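NAD(P)H-flavin oxidoreductase (Staphylococcus epidermidis ATCC 12228, PDB 3GBH) probably uses NAD(P)H to reduce its bound flavin mononucleotide, passing the electrons on to an acceptor as other members of the nitroreductase family do. Local coordinates at residues 21-26 against 75-80; 83-88 against 188-193. All coordinates share one frame; numbering follows the deposited sequence.

Interaction 1: 21-26 against 75-80; sequences VKVFDE and NSRQLT. With FMN (flavin mononucleotide), chain H.
Lys22 and Gln78 both set CG beside the backbone N (chi1 -55° and -65°), and their side chains run side by side toward the flavin. Lys22 stays extended beyond CG. Gln78 bends at chi2 (95°), and its CG packs on Lys22 O at 3.5 Å. Lys22 NZ gives a hydrogen bond to FMN O2 at 2.7 Å. The Lys22 ammonium beside O2 would probably favour negative charge on the N1-C2-O2 side of the reduced flavin. Gln78 NE2 approaches the same oxygen to 3.1 Å. NE2 is held by a hydrogen bond to Asn162 and a weak one to Asn75 OD1. Asn75 reads the pyrimidine edge of the flavin with both ends of its amide. Its OD1 accepts from FMN N3 at 2.8 Å, and its ND2 donates to FMN O4 at 3.1 Å. Gly166 O also bonds ND2, which helps fix the amide's rotation. Farther from the cofactor, the methyls of Val23 lie over one face of the Arg77 guanidinium, with CG1 3.9 Å above its centre. At the far end Glu26 CG touches Thr80 O at 3.9 Å. The lysine and the paired asparagine bonds form the pyrimidine end of an FMN site, in keeping with the nitroreductase fold.

Interaction 2: 83-88 against 188-193; sequences SAMLII and AIAIGK
Strands 84-88 and 188-192 run antiparallel, their axes 161° apart, with a classic beta bulge at one end that sets Ser83 and Ala84 together opposite Ile191. Ala84, Leu86, Ile189 and Ile191 share one face; Leu86, Ile189 and Ile191 touch helix 132-156. Leu86 CG leans on Ile191 CG2 at 4.1 Å. Ile88 CD1 meets Ile189 CD1 at 3.6 Å. The other face carries selenomethionine Met85, Ile87, Ala188 and Ala190. Met85 leaves with CG opposite its backbone N (chi1 -180°), then bends twice. The bends lay SE over the neighbouring strand, 3.9 Å from Ala188 CB, and bring CE against Ala190 CB. These are the two central strands of the antiparallel sheet in this nitroreductase fold. Leu86 and Ile189 form a hydrogen-bonded pair with both bonds made, Ile189 N to Leu86 O at 2.7 Å and Leu86 N to Ile189 O at 2.9 Å. Ala188 CA adds a CA-H...O contact to Leu86 O. At the bulge, Ile191 O takes a bond from Ala84 N at 3.2 Å and a weak one from Ser83 N. Ile191 N returns a bond to Ala84 O at 3.0 Å. Ser83 OG bonds Tyr28 O and receives a bond from a water at 3.0 Å, which accepts from Lys193 N.

In the fold
Interaction 1 precedes interaction 2 along the chain, and their centres lie about 9 Å apart. Helix 76-81 is followed, after a two-residue link, by strand 84-91, so segments 75-80 and 83-88 are almost continuous. The loop 21-26 also packs on Ala190 and Lys193 of segment 188-193. Phe24 CE2 lies 3.6 Å from Ala190 CB, and Asp25 N probably bonds Lys193 O at 2.7 Å. Interaction 2 is buried in the middle of the sheet. Interaction 1 is partly buried, its centre about 18 Å from the centre of the chain, against about 9 Å for interaction 2. The sheet core is thus joined through Phe24 and helix 76-81 to residues that bind the flavin.

Interaction 1: 21-26 against 75-80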
loop_
_atom_site.group_PDB
_atom_site.type_symbol
_atom_site.label_atom_id
_atom_site.label_comp_id
_atom_site.label_asym_id
_atom_site.label_seq_id
_atom_site.Cartn_x
_atom_site.Cartn_y
_atom_site.Cartn_z
ATOM N N VAL B 21 -23.361 -3.138 -21.579
ATOM C CA VAL B 21 -23.464 -2.800 -22.984
ATOM C C VAL B 21 -24.792 -3.374 -23.459
ATOM O O VAL B 21 -25.095 -4.526 -23.174
ATOM C CB VAL B 21 -22.275 -3.416 -23.755
ATOM C CG1 VAL B 21 -22.506 -3.396 -25.237
ATOM C CG2 VAL B 21 -20.992 -2.691 -23.370
ATOM N N LYS B 22 -25.580 -2.559 -24.153
ATOM C CA LYS B 22 -26.917 -2.955 -24.624
ATOM C C LYS B 22 -27.070 -3.096 -26.150
ATOM O O LYS B 22 -28.102 -3.570 -26.626
ATOM C CB LYS B 22 -27.941 -1.962 -24.051
ATOM C CG LYS B 22 -27.811 -1.892 -22.528
ATOM C CD LYS B 22 -28.954 -1.230 -21.837
ATOM C CE LYS B 22 -28.684 -1.210 -20.335
ATOM N NZ LYS B 22 -29.908 -0.803 -19.597
ATOM N N VAL B 23 -26.044 -2.695 -26.903
ATOM C CA VAL B 23 -26.028 -2.826 -28.355
ATOM C C VAL B 23 -24.710 -3.524 -28.747
ATOM O O VAL B 23 -23.622 -2.997 -28.509
ATOM C CB VAL B 23 -26.131 -1.452 -29.030
ATOM C CG1 VAL B 23 -26.240 -1.585 -30.535
ATOM C CG2 VAL B 23 -27.336 -0.684 -28.469
ATOM N N PHE B 24 -24.836 -4.716 -29.315
ATOM C CA PHE B 24 -23.715 -5.531 -29.733
ATOM C C PHE B 24 -23.642 -5.604 -31.256
ATOM O O PHE B 24 -24.588 -5.228 -31.964
ATOM C CB PHE B 24 -23.867 -6.945 -29.190
ATOM C CG PHE B 24 -24.042 -7.000 -27.711
ATOM C CD1 PHE B 24 -22.941 -7.119 -26.878
ATOM C CD2 PHE B 24 -25.312 -6.927 -27.141
ATOM C CE1 PHE B 24 -23.099 -7.166 -25.500
ATOM C CE2 PHE B 24 -25.475 -6.974 -25.742
ATOM C CZ PHE B 24 -24.369 -7.097 -24.935
ATOM N N ASP B 25 -22.493 -6.065 -31.742
ATOM C CA ASP B 25 -22.280 -6.301 -33.145
ATOM C C ASP B 25 -23.085 -7.554 -33.546
ATOM O O ASP B 25 -22.798 -8.695 -33.155
ATOM C CB ASP B 25 -20.780 -6.418 -33.440
ATOM C CG ASP B 25 -20.471 -6.644 -34.919
ATOM O OD1 ASP B 25 -21.400 -6.906 -35.717
ATOM O OD2 ASP B 25 -19.281 -6.585 -35.276
ATOM N N GLU B 26 -24.111 -7.307 -34.334
ATOM C CA GLU B 26 -25.064 -8.326 -34.731
ATOM C C GLU B 26 -24.445 -9.389 -35.632
ATOM O O GLU B 26 -25.010 -10.472 -35.800
ATOM C CB GLU B 26 -26.205 -7.628 -35.475
ATOM C CG GLU B 26 -27.557 -8.284 -35.376
ATOM C CD GLU B 26 -28.560 -7.643 -36.323
ATOM O OE1 GLU B 26 -28.393 -6.443 -36.628
ATOM O OE2 GLU B 26 -29.496 -8.347 -36.779
ATOM N N ASN B 75 -36.191 -5.695 -23.530
ATOM C CA ASN B 75 -34.796 -6.050 -23.772
ATOM C C ASN B 75 -34.537 -6.684 -25.174
ATOM O O ASN B 75 -33.631 -7.516 -25.366
ATOM C CB ASN B 75 -34.317 -6.927 -22.614
ATOM C CG ASN B 75 -34.289 -6.176 -21.309
ATOM O OD1 ASN B 75 -33.591 -5.186 -21.199
ATOM N ND2 ASN B 75 -35.037 -6.635 -20.311
ATOM N N SER B 76 -35.339 -6.277 -26.169
ATOM C CA SER B 76 -35.321 -6.921 -27.472
ATOM C C SER B 76 -34.031 -6.626 -28.238
ATOM O O SER B 76 -33.532 -7.481 -28.970
ATOM C CB SER B 76 -36.539 -6.497 -28.313
ATOM O OG SER B 76 -36.470 -5.099 -28.576
ATOM N N ARG B 77 -33.467 -5.441 -28.063
ATOM C CA ARG B 77 -32.258 -5.111 -28.804
ATOM C C ARG B 77 -31.067 -5.936 -28.337
ATOM O O ARG B 77 -30.259 -6.377 -29.157
ATOM C CB ARG B 77 -31.936 -3.625 -28.727
ATOM C CG ARG B 77 -31.046 -3.200 -29.870
ATOM C CD ARG B 77 -31.159 -1.737 -30.184
ATOM N NE ARG B 77 -30.434 -1.439 -31.421
ATOM C CZ ARG B 77 -29.820 -0.287 -31.686
ATOM N NH1 ARG B 77 -29.816 0.708 -30.800
ATOM N NH2 ARG B 77 -29.192 -0.134 -32.849
ATOM N N GLN B 78 -30.962 -6.144 -27.021
ATOM C CA GLN B 78 -29.886 -6.947 -26.483
ATOM C C GLN B 78 -30.026 -8.359 -27.032
ATOM O O GLN B 78 -29.047 -8.935 -27.481
ATOM C CB GLN B 78 -29.882 -6.998 -24.943
ATOM C CG GLN B 78 -29.618 -5.684 -24.228
ATOM C CD GLN B 78 -30.911 -4.994 -23.836
ATOM O OE1 GLN B 78 -31.799 -4.813 -24.664
ATOM N NE2 GLN B 78 -31.030 -4.637 -22.563
ATOM N N LEU B 79 -31.240 -8.905 -27.000
ATOM C CA LEU B 79 -31.490 -10.257 -27.509
ATOM C C LEU B 79 -31.130 -10.401 -28.990
ATOM O O LEU B 79 -30.441 -11.354 -29.382
ATOM C CB LEU B 79 -32.962 -10.661 -27.340
ATOM C CG LEU B 79 -33.284 -12.087 -27.806
ATOM C CD1 LEU B 79 -32.502 -13.165 -26.973
ATOM C CD2 LEU B 79 -34.757 -12.326 -27.747
ATOM N N THR B 80 -31.640 -9.482 -29.804
ATOM C CA THR B 80 -31.366 -9.469 -31.238
ATOM C C THR B 80 -29.892 -9.377 -31.607
ATOM O O THR B 80 -29.389 -10.160 -32.433
ATOM C CB THR B 80 -32.054 -8.274 -31.875
ATOM O OG1 THR B 80 -33.472 -8.457 -31.762
ATOM C CG2 THR B 80 -31.650 -8.121 -33.371
HETATM N N1 FMN H . -30.431 -3.797 -17.822
HETATM C C2 FMN H . -31.358 -3.808 -18.855
HETATM O O2 FMN H . -31.209 -3.107 -19.861
HETATM N N3 FMN H . -32.472 -4.598 -18.742
HETATM C C4 FMN H . -32.674 -5.402 -17.618
HETATM O O4 FMN H . -33.701 -6.103 -17.548
HETATM C C4A FMN H . -31.754 -5.374 -16.582
HETATM N N5 FMN H . -31.932 -6.123 -15.432
HETATM C C5A FMN H . -30.872 -6.346 -14.578
HETATM C C6 FMN H . -30.918 -7.372 -13.619
HETATM C C7 FMN H . -29.854 -7.594 -12.771
HETATM C C7M FMN H . -29.920 -8.694 -11.745
HETATM C C8 FMN H . -28.724 -6.772 -12.855
HETATM C C8M FMN H . -27.529 -6.956 -11.972
HETATM C C9 FMN H . -28.679 -5.760 -13.796
HETATM C C9A FMN H . -29.738 -5.529 -14.680
HETATM N N10 FMN H . -29.692 -4.517 -15.651
HETATM C C10 FMN H . -30.625 -4.552 -16.689
HETATM C "C1'" FMN H . -28.446 -3.674 -15.834
HETATM C "C2'" FMN H . -28.430 -2.631 -14.717
HETATM O "O2'" FMN H . -29.329 -1.572 -15.001
HETATM C "C3'" FMN H . -27.001 -2.103 -14.545
HETATM O "O3'" FMN H . -26.181 -3.151 -14.092
HETATM C "C4'" FMN H . -26.882 -0.915 -13.592
HETATM O "O4'" FMN H . -27.585 0.199 -14.143
HETATM C "C5'" FMN H . -25.413 -0.566 -13.366
HETATM O "O5'" FMN H . -24.801 -0.204 -14.599
HETATM P P FMN H . -23.514 -0.994 -15.120
HETATM O O1P FMN H . -23.044 -0.399 -16.415
HETATM O O2P FMN H . -23.889 -2.442 -15.242
HETATM O O3P FMN H . -22.405 -0.899 -14.099
#

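Interaction 2: 83-88 against 188-193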
loop_
_atom_site.group_PDB
_atom_site.type_symbol
_atom_site.label_atom_id
_atom_site.label_comp_id
_atom_site.label_asym_id
_atom_site.label_seq_id
_atom_site.Cartn_x
_atom_site.Cartn_y
_atom_site.Cartn_z
ATOM N N SER B 83 -24.279 -11.891 -29.351
ATOM C CA SER B 83 -23.734 -13.144 -29.865
ATOM C C SER B 83 -24.502 -14.316 -29.256
ATOM O O SER B 83 -24.721 -15.322 -29.909
ATOM C CB SER B 83 -22.249 -13.253 -29.551
ATOM O OG SER B 83 -21.526 -12.296 -30.305
ATOM N N ALA B 84 -24.876 -14.170 -27.980
ATOM C CA ALA B 84 -25.693 -15.155 -27.307
ATOM C C ALA B 84 -26.435 -14.456 -26.180
ATOM O O ALA B 84 -25.914 -13.484 -25.598
ATOM C CB ALA B 84 -24.791 -16.311 -26.730
HETATM N N MSE B 85 -27.631 -14.960 -25.866
HETATM C CA MSE B 85 -28.303 -14.627 -24.608
HETATM C C MSE B 85 -28.169 -15.818 -23.670
HETATM O O MSE B 85 -28.760 -16.880 -23.903
HETATM C CB MSE B 85 -29.773 -14.325 -24.846
HETATM C CG MSE B 85 -30.549 -13.963 -23.577
HETATM SE SE MSE B 85 -29.957 -12.305 -22.743
HETATM C CE MSE B 85 -30.834 -11.081 -23.951
ATOM N N LEU B 86 -27.396 -15.638 -22.612
ATOM C CA LEU B 86 -27.197 -16.669 -21.612
ATOM C C LEU B 86 -28.368 -16.574 -20.651
ATOM O O LEU B 86 -28.646 -15.497 -20.162
ATOM C CB LEU B 86 -25.887 -16.449 -20.865
ATOM C CG LEU B 86 -24.623 -16.221 -21.704
ATOM C CD1 LEU B 86 -23.383 -16.154 -20.819
ATOM C CD2 LEU B 86 -24.464 -17.298 -22.754
ATOM N N ILE B 87 -29.076 -17.673 -20.423
ATOM C CA ILE B 87 -30.101 -17.702 -19.380
ATOM C C ILE B 87 -29.650 -18.707 -18.333
ATOM O O ILE B 87 -29.479 -19.886 -18.637
ATOM C CB ILE B 87 -31.472 -18.059 -19.925
ATOM C CG1 ILE B 87 -31.802 -17.197 -21.159
ATOM C CG2 ILE B 87 -32.557 -17.880 -18.839
ATOM C CD1 ILE B 87 -33.136 -17.571 -21.858
ATOM N N ILE B 88 -29.445 -18.229 -17.104
ATOM C CA ILE B 88 -28.899 -19.048 -16.039
ATOM C C ILE B 88 -30.043 -19.458 -15.119
ATOM O O ILE B 88 -30.785 -18.624 -14.629
ATOM C CB ILE B 88 -27.833 -18.299 -15.252
ATOM C CG1 ILE B 88 -26.659 -17.919 -16.174
ATOM C CG2 ILE B 88 -27.336 -19.138 -14.067
ATOM C CD1 ILE B 88 -25.839 -16.774 -15.646
ATOM N N ALA B 188 -30.499 -13.511 -16.747
ATOM C CA ALA B 188 -29.972 -13.679 -18.098
ATOM C C ALA B 188 -28.758 -12.773 -18.273
ATOM O O ALA B 188 -28.603 -11.804 -17.523
ATOM C CB ALA B 188 -31.020 -13.361 -19.115
ATOM N N ILE B 189 -27.888 -13.095 -19.235
ATOM C CA ILE B 189 -26.721 -12.269 -19.531
ATOM C C ILE B 189 -26.535 -12.183 -21.035
ATOM O O ILE B 189 -26.235 -13.201 -21.657
ATOM C CB ILE B 189 -25.427 -12.833 -18.889
ATOM C CG1 ILE B 189 -25.598 -13.105 -17.382
ATOM C CG2 ILE B 189 -24.231 -11.867 -19.123
ATOM C CD1 ILE B 189 -24.350 -13.648 -16.701
ATOM N N ALA B 190 -26.740 -10.999 -21.631
ATOM C CA ALA B 190 -26.421 -10.812 -23.047
ATOM C C ALA B 190 -24.913 -10.739 -23.150
ATOM O O ALA B 190 -24.282 -10.079 -22.335
ATOM C CB ALA B 190 -27.061 -9.489 -23.641
ATOM N N ILE B 191 -24.339 -11.373 -24.169
ATOM C CA ILE B 191 -22.892 -11.333 -24.358
ATOM C C ILE B 191 -22.592 -11.159 -25.844
ATOM O O ILE B 191 -23.294 -11.686 -26.696
ATOM C CB ILE B 191 -22.223 -12.606 -23.768
ATOM C CG1 ILE B 191 -20.687 -12.527 -23.864
ATOM C CG2 ILE B 191 -22.735 -13.890 -24.464
ATOM C CD1 ILE B 191 -19.988 -13.679 -23.117
ATOM N N GLY B 192 -21.579 -10.362 -26.140
ATOM C CA GLY B 192 -21.168 -10.147 -27.507
ATOM C C GLY B 192 -20.067 -9.129 -27.553
ATOM O O GLY B 192 -19.515 -8.740 -26.506
ATOM N N LYS B 193 -19.775 -8.686 -28.762
ATOM C CA LYS B 193 -18.821 -7.623 -29.015
ATOM C C LYS B 193 -19.586 -6.315 -29.058
ATOM O O LYS B 193 -20.572 -6.201 -29.787
ATOM C CB LYS B 193 -18.127 -7.870 -30.356
ATOM C CG LYS B 193 -17.094 -6.844 -30.734
ATOM C CD LYS B 193 -16.316 -7.305 -31.970
ATOM C CE LYS B 193 -15.257 -6.282 -32.424
ATOM N NZ LYS B 193 -15.873 -4.982 -32.808
HETATM O O HOH W 1 -21.638 -9.309 -30.798
#